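Local coordinates for protein putative oxidoreductase (Jannaschia sp., PDB 3C24) that is a putative oxidoreductase, probably using a nicotinamide dinucleotide cofactor bound by its Rossmann-type domain, with an as yet undefined substrate, at residues R113-P126 / Q148-Y162. Sequence-based numbering, arbitrary orientation. Where two conformers were deposited one is given.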
loop_
_atom_site.group_PDB
_atom_site.type_symbol
_atom_site.label_atom_id
_atom_site.label_comp_id
_atom_site.label_asym_id
_atom_site.label_seq_id
_atom_site.Cartn_x
_atom_site.Cartn_y
_atom_site.Cartn_z
ATOM N N ARG A 113 -26.649 -24.357 -18.204
ATOM C CA ARG A 113 -26.515 -24.851 -19.579
ATOM C C ARG A 113 -25.197 -25.634 -19.693
ATOM O O ARG A 113 -24.099 -25.062 -19.790
ATOM C CB ARG A 113 -26.601 -23.729 -20.604
ATOM C CG ARG A 113 -26.565 -24.326 -22.052
ATOM C CD ARG A 113 -26.660 -23.340 -23.185
ATOM N NE ARG A 113 -26.454 -24.122 -24.398
ATOM C CZ ARG A 113 -26.392 -23.631 -25.611
ATOM N NH1 ARG A 113 -26.552 -22.349 -25.845
ATOM N NH2 ARG A 113 -26.149 -24.471 -26.608
ATOM N N ALA A 114 -25.348 -26.941 -19.769
ATOM C CA ALA A 114 -24.217 -27.867 -19.668
ATOM C C ALA A 114 -23.259 -27.908 -20.830
ATOM O O ALA A 114 -22.076 -28.180 -20.646
ATOM C CB ALA A 114 -24.748 -29.289 -19.438
ATOM N N ASP A 115 -23.799 -27.639 -22.007
ATOM C CA ASP A 115 -23.080 -27.825 -23.279
ATOM C C ASP A 115 -22.397 -26.570 -23.795
ATOM O O ASP A 115 -21.960 -26.514 -24.958
ATOM C CB ASP A 115 -23.989 -28.380 -24.360
ATOM C CG ASP A 115 -25.034 -27.369 -24.829
ATOM O OD1 ASP A 115 -25.627 -26.755 -23.914
ATOM O OD2 ASP A 115 -25.309 -27.277 -26.058
ATOM N N ILE A 116 -22.184 -25.636 -22.887
ATOM C CA ILE A 116 -21.337 -24.465 -23.156
ATOM C C ILE A 116 -20.244 -24.388 -22.054
ATOM O O ILE A 116 -20.292 -25.086 -21.043
ATOM C CB ILE A 116 -22.084 -23.113 -23.358
ATOM C CG1 ILE A 116 -22.939 -22.711 -22.131
ATOM C CG2 ILE A 116 -22.970 -23.183 -24.632
ATOM C CD1 ILE A 116 -22.216 -22.038 -20.997
ATOM N N THR A 117 -19.278 -23.505 -22.265
ATOM C CA THR A 117 -18.173 -23.320 -21.343
ATOM C C THR A 117 -18.327 -21.985 -20.651
ATOM O O THR A 117 -18.691 -20.995 -21.286
ATOM C CB THR A 117 -16.840 -23.310 -22.121
ATOM O OG1 THR A 117 -16.565 -24.624 -22.624
ATOM C CG2 THR A 117 -15.666 -22.793 -21.255
ATOM N N TYR A 118 -18.080 -21.985 -19.355
ATOM C CA TYR A 118 -17.978 -20.763 -18.559
ATOM C C TYR A 118 -16.544 -20.671 -18.112
ATOM O O TYR A 118 -15.988 -21.608 -17.514
ATOM C CB TYR A 118 -18.912 -20.799 -17.320
ATOM C CG TYR A 118 -20.375 -20.560 -17.582
ATOM C CD1 TYR A 118 -20.804 -19.459 -18.246
ATOM C CD2 TYR A 118 -21.337 -21.371 -16.983
ATOM C CE1 TYR A 118 -22.164 -19.235 -18.439
ATOM C CE2 TYR A 118 -22.691 -21.153 -17.179
ATOM C CZ TYR A 118 -23.104 -20.089 -17.874
ATOM O OH TYR A 118 -24.470 -19.884 -18.010
ATOM N N PHE A 119 -15.955 -19.527 -18.420
ATOM C CA PHE A 119 -14.582 -19.213 -18.098
ATOM C C PHE A 119 -14.593 -17.875 -17.391
ATOM O O PHE A 119 -15.214 -16.940 -17.862
ATOM C CB PHE A 119 -13.748 -19.155 -19.370
ATOM C CG PHE A 119 -12.261 -19.022 -19.120
ATOM C CD1 PHE A 119 -11.674 -17.777 -18.927
ATOM C CD2 PHE A 119 -11.443 -20.119 -19.120
ATOM C CE1 PHE A 119 -10.316 -17.670 -18.679
ATOM C CE2 PHE A 119 -10.101 -19.988 -18.881
ATOM C CZ PHE A 119 -9.545 -18.759 -18.686
ATOM N N ILE A 120 -13.867 -17.825 -16.292
ATOM C CA ILE A 120 -13.727 -16.606 -15.434
ATOM C C ILE A 120 -12.290 -16.129 -15.462
ATOM O O ILE A 120 -11.347 -16.887 -15.240
ATOM C CB ILE A 120 -14.177 -16.816 -13.970
ATOM C CG1 ILE A 120 -15.488 -17.583 -13.881
ATOM C CG2 ILE A 120 -14.256 -15.466 -13.297
ATOM C CD1 ILE A 120 -15.827 -17.991 -12.438
ATOM N N GLY A 121 -12.112 -14.819 -15.695
ATOM C CA GLY A 121 -10.805 -14.192 -15.580
ATOM C C GLY A 121 -10.880 -12.920 -14.769
ATOM O O GLY A 121 -11.938 -12.334 -14.650
ATOM N N HIS A 122 -9.783 -12.582 -14.104
ATOM C CA HIS A 122 -9.705 -11.305 -13.390
ATOM C C HIS A 122 -8.271 -10.854 -13.284
ATOM O O HIS A 122 -7.407 -11.669 -12.976
ATOM C CB HIS A 122 -10.313 -11.459 -12.015
ATOM C CG HIS A 122 -10.769 -10.153 -11.447
ATOM N ND1 HIS A 122 -11.988 -9.604 -11.778
ATOM C CD2 HIS A 122 -10.122 -9.230 -10.700
ATOM C CE1 HIS A 122 -12.111 -8.439 -11.163
ATOM N NE2 HIS A 122 -10.996 -8.190 -10.504
ATOM N N PRO A 123 -7.995 -9.544 -13.516
ATOM C CA PRO A 123 -6.622 -9.088 -13.419
ATOM C C PRO A 123 -6.175 -8.967 -11.971
ATOM O O PRO A 123 -7.008 -8.779 -11.069
ATOM C CB PRO A 123 -6.673 -7.709 -14.061
ATOM C CG PRO A 123 -8.058 -7.309 -14.099
ATOM C CD PRO A 123 -8.925 -8.518 -14.046
ATOM N N CYS A 124 -4.874 -9.099 -11.742
ATOM C CA CYS A 124 -4.316 -8.839 -10.403
ATOM C C CYS A 124 -4.121 -7.333 -10.221
ATOM O O CYS A 124 -4.116 -6.814 -9.110
ATOM C CB CYS A 124 -2.976 -9.532 -10.156
ATOM S SG CYS A 124 -3.078 -11.339 -10.050
ATOM N N HIS A 125 -3.983 -6.676 -11.366
ATOM C CA HIS A 125 -3.593 -5.274 -11.547
ATOM C C HIS A 125 -2.040 -5.166 -11.440
ATOM O O HIS A 125 -1.392 -6.017 -10.808
ATOM C CB HIS A 125 -4.246 -4.311 -10.568
ATOM C CG HIS A 125 -5.709 -4.369 -10.625
ATOM N ND1 HIS A 125 -6.432 -4.091 -11.768
ATOM C CD2 HIS A 125 -6.602 -4.741 -9.683
ATOM C CE1 HIS A 125 -7.724 -4.264 -11.509
ATOM N NE2 HIS A 125 -7.851 -4.678 -10.265
ATOM N N PRO A 126 -1.438 -4.126 -12.064
ATOM C CA PRO A 126 0.009 -4.054 -11.928
ATOM C C PRO A 126 0.452 -3.979 -10.462
ATOM O O PRO A 126 -0.224 -3.384 -9.610
ATOM C CB PRO A 126 0.374 -2.815 -12.747
ATOM C CG PRO A 126 -0.785 -2.647 -13.695
ATOM C CD PRO A 126 -1.987 -3.125 -13.007
ATOM N N GLN A 148 1.256 -6.980 -15.592
ATOM C CA GLN A 148 0.508 -7.511 -14.458
ATOM C C GLN A 148 0.340 -8.994 -14.634
ATOM O O GLN A 148 0.458 -9.504 -15.745
ATOM C CB GLN A 148 -0.885 -6.887 -14.382
ATOM C CG GLN A 148 -1.840 -7.354 -15.509
ATOM C CD GLN A 148 -3.234 -6.758 -15.350
ATOM O OE1 GLN A 148 -3.728 -6.576 -14.231
ATOM N NE2 GLN A 148 -3.890 -6.451 -16.474
ATOM N N ALA A 149 0.053 -9.651 -13.531
ATOM C CA ALA A 149 -0.371 -11.049 -13.544
ATOM C C ALA A 149 -1.933 -11.074 -13.591
ATOM O O ALA A 149 -2.609 -10.075 -13.329
ATOM C CB ALA A 149 0.121 -11.751 -12.250
ATOM N N ILE A 150 -2.503 -12.214 -13.958
ATOM C CA ILE A 150 -3.953 -12.408 -13.945
ATOM C C ILE A 150 -4.285 -13.779 -13.336
ATOM O O ILE A 150 -3.402 -14.632 -13.170
ATOM C CB ILE A 150 -4.564 -12.301 -15.360
ATOM C CG1 ILE A 150 -4.134 -13.478 -16.247
ATOM C CG2 ILE A 150 -4.153 -10.953 -16.033
ATOM C CD1 ILE A 150 -4.861 -13.466 -17.645
ATOM N N VAL A 151 -5.563 -13.949 -12.993
ATOM C CA VAL A 151 -6.082 -15.222 -12.455
ATOM C C VAL A 151 -7.271 -15.683 -13.280
ATOM O O VAL A 151 -8.117 -14.866 -13.692
ATOM C CB VAL A 151 -6.477 -15.127 -10.951
ATOM C CG1 VAL A 151 -5.231 -14.928 -10.079
ATOM C CG2 VAL A 151 -7.546 -14.033 -10.733
ATOM N N CYS A 152 -7.318 -16.981 -13.553
ATOM C CA CYS A 152 -8.372 -17.559 -14.373
ATOM C C CYS A 152 -8.851 -18.876 -13.840
ATOM O O CYS A 152 -8.089 -19.643 -13.261
ATOM C CB CYS A 152 -7.840 -17.839 -15.786
ATOM S SG CYS A 152 -7.145 -16.434 -16.710
ATOM N N ALA A 153 -10.126 -19.148 -14.101
ATOM C CA ALA A 153 -10.744 -20.398 -13.752
ATOM C C ALA A 153 -11.653 -20.923 -14.828
ATOM O O ALA A 153 -12.426 -20.180 -15.448
ATOM C CB ALA A 153 -11.580 -20.230 -12.494
ATOM N N LEU A 154 -11.539 -22.216 -15.073
ATOM C CA LEU A 154 -12.478 -22.923 -15.918
ATOM C C LEU A 154 -13.619 -23.350 -15.012
ATOM O O LEU A 154 -13.489 -24.251 -14.159
ATOM C CB LEU A 154 -11.842 -24.136 -16.594
ATOM C CG LEU A 154 -12.714 -24.910 -17.567
ATOM C CD1 LEU A 154 -13.204 -24.024 -18.790
ATOM C CD2 LEU A 154 -11.910 -26.137 -18.064
HETATM N N MSE A 155 -14.749 -22.657 -15.136
HETATM C CA MSE A 155 -15.908 -22.942 -14.272
HETATM C C MSE A 155 -16.602 -24.204 -14.720
HETATM O O MSE A 155 -17.068 -25.002 -13.922
HETATM C CB MSE A 155 -16.891 -21.764 -14.253
HETATM C CG MSE A 155 -18.164 -22.058 -13.522
HETATM SE SE MSE A 155 -19.249 -20.455 -13.581
HETATM C CE MSE A 155 -20.857 -21.153 -12.807
ATOM N N GLN A 156 -16.749 -24.322 -16.023
ATOM C CA GLN A 156 -17.318 -25.525 -16.594
ATOM C C GLN A 156 -16.920 -25.629 -18.049
ATOM O O GLN A 156 -16.655 -24.638 -18.735
ATOM C CB GLN A 156 -18.843 -25.553 -16.423
ATOM C CG GLN A 156 -19.579 -24.686 -17.301
ATOM C CD GLN A 156 -21.074 -24.973 -17.295
ATOM O OE1 GLN A 156 -21.706 -24.913 -16.254
ATOM N NE2 GLN A 156 -21.654 -25.176 -18.484
ATOM N N GLY A 157 -16.885 -26.850 -18.532
ATOM C CA GLY A 157 -16.566 -27.095 -19.941
ATOM C C GLY A 157 -15.343 -27.950 -20.124
ATOM O O GLY A 157 -14.672 -28.323 -19.154
ATOM N N PRO A 158 -15.047 -28.283 -21.362
ATOM C CA PRO A 158 -13.899 -29.100 -21.690
ATOM C C PRO A 158 -12.581 -28.456 -21.310
ATOM O O PRO A 158 -12.391 -27.261 -21.474
ATOM C CB PRO A 158 -13.963 -29.228 -23.213
ATOM C CG PRO A 158 -14.953 -28.348 -23.686
ATOM C CD PRO A 158 -15.818 -27.899 -22.552
ATOM N N GLU A 159 -11.661 -29.301 -20.862
ATOM C CA GLU A 159 -10.320 -28.897 -20.450
ATOM C C GLU A 159 -9.586 -28.047 -21.466
ATOM O O GLU A 159 -8.905 -27.063 -21.134
ATOM C CB GLU A 159 -9.481 -30.135 -20.202
ATOM C CG GLU A 159 -8.031 -29.881 -19.802
ATOM C CD GLU A 159 -7.841 -29.091 -18.499
ATOM O OE1 GLU A 159 -8.772 -28.936 -17.657
ATOM O OE2 GLU A 159 -6.693 -28.668 -18.298
ATOM N N GLU A 160 -9.767 -28.432 -22.700
ATOM C CA GLU A 160 -9.088 -27.768 -23.830
ATOM C C GLU A 160 -9.430 -26.273 -23.930
ATOM O O GLU A 160 -8.722 -25.474 -24.514
ATOM C CB GLU A 160 -9.402 -28.451 -25.141
ATOM C CG GLU A 160 -8.922 -29.896 -25.184
ATOM C CD GLU A 160 -9.987 -30.944 -24.816
ATOM O OE1 GLU A 160 -10.811 -30.745 -23.866
ATOM O OE2 GLU A 160 -9.939 -32.017 -25.492
ATOM N N HIS A 161 -10.547 -25.936 -23.325
ATOM C CA HIS A 161 -11.023 -24.546 -23.363
ATOM C C HIS A 161 -10.314 -23.654 -22.374
ATOM O O HIS A 161 -10.390 -22.412 -22.507
ATOM C CB HIS A 161 -12.539 -24.476 -23.173
ATOM C CG HIS A 161 -13.286 -24.909 -24.373
ATOM N ND1 HIS A 161 -14.654 -24.772 -24.486
ATOM C CD2 HIS A 161 -12.849 -25.375 -25.569
ATOM C CE1 HIS A 161 -15.030 -25.209 -25.676
ATOM N NE2 HIS A 161 -13.959 -25.586 -26.353
ATOM N N TYR A 162 -9.581 -24.237 -21.429
ATOM C CA TYR A 162 -8.881 -23.386 -20.454
ATOM C C TYR A 162 -7.861 -22.544 -21.203
ATOM O O TYR A 162 -7.799 -21.349 -21.025
ATOM C CB TYR A 162 -8.191 -24.173 -19.328
ATOM C CG TYR A 162 -7.409 -23.209 -18.476
ATOM C CD1 TYR A 162 -8.032 -22.484 -17.487
ATOM C CD2 TYR A 162 -6.075 -22.925 -18.756
ATOM C CE1 TYR A 162 -7.330 -21.548 -16.757
ATOM C CE2 TYR A 162 -5.381 -21.977 -18.021
ATOM C CZ TYR A 162 -6.006 -21.289 -17.046
ATOM O OH TYR A 162 -5.310 -20.325 -16.341
HETATM O O HOH W 1 -24.417 -24.779 -16.310
HETATM O O HOH W 2 0.325 -8.169 -11.029
#
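The Phe119 ring takes the carbonyl O of Ala153 over one face, displaced from the centre, while Leu154 CD1 and the sulfur of Cys152 lie at its edge. Its CE2 meets Tyr162 CD1 at 3.5 Å, the two rings inclined at 47°. Tyr118 has Ile116 CD1 over one face; Gln156 and selenomethionine Met155 run beside it in the same direction, with SE 4.8 Å from the ring centroid in an oblique Met-aromatic contact. The edge of the His161 ring meets Thr117, ND1 and OG1 sharing a 2.7 Å hydrogen bond, and Pro158 CG sits over one face.

Strands 117-123 and 148-156 pair antiparallel, with Phe119 on one face of the sheet and Tyr118 on the other, and with paired bonds at Ile120-Ala153 and His122-Val151. A classic beta bulge interrupts the ladder where Met155 and Gln156 both face Tyr118, whose O accepts from both backbone nitrogens. Gln156, with CG turned between its backbone N and carbonyl carbon (chi1 75°), sends an extended chain past Tyr118. Its NE2 donates to Arg113 O (2.8 Å) and Ile116 O (2.9 Å), and a water joins OE1 to Arg113 N. Farther along, Gln148 OE1 takes a weak bond from His125 N, while its NE2 donates to Trp173 O.

Strand 117-123 also pairs with parallel strand 96-99, so this ladder joins the parallel Rossmann-type strands to the antiparallel strand 148-156. Because Gln156 NE2 spends both hydrogens on the type I turn 113-116, the amide's rotation is fixed and the turn is tied to the bulged strand.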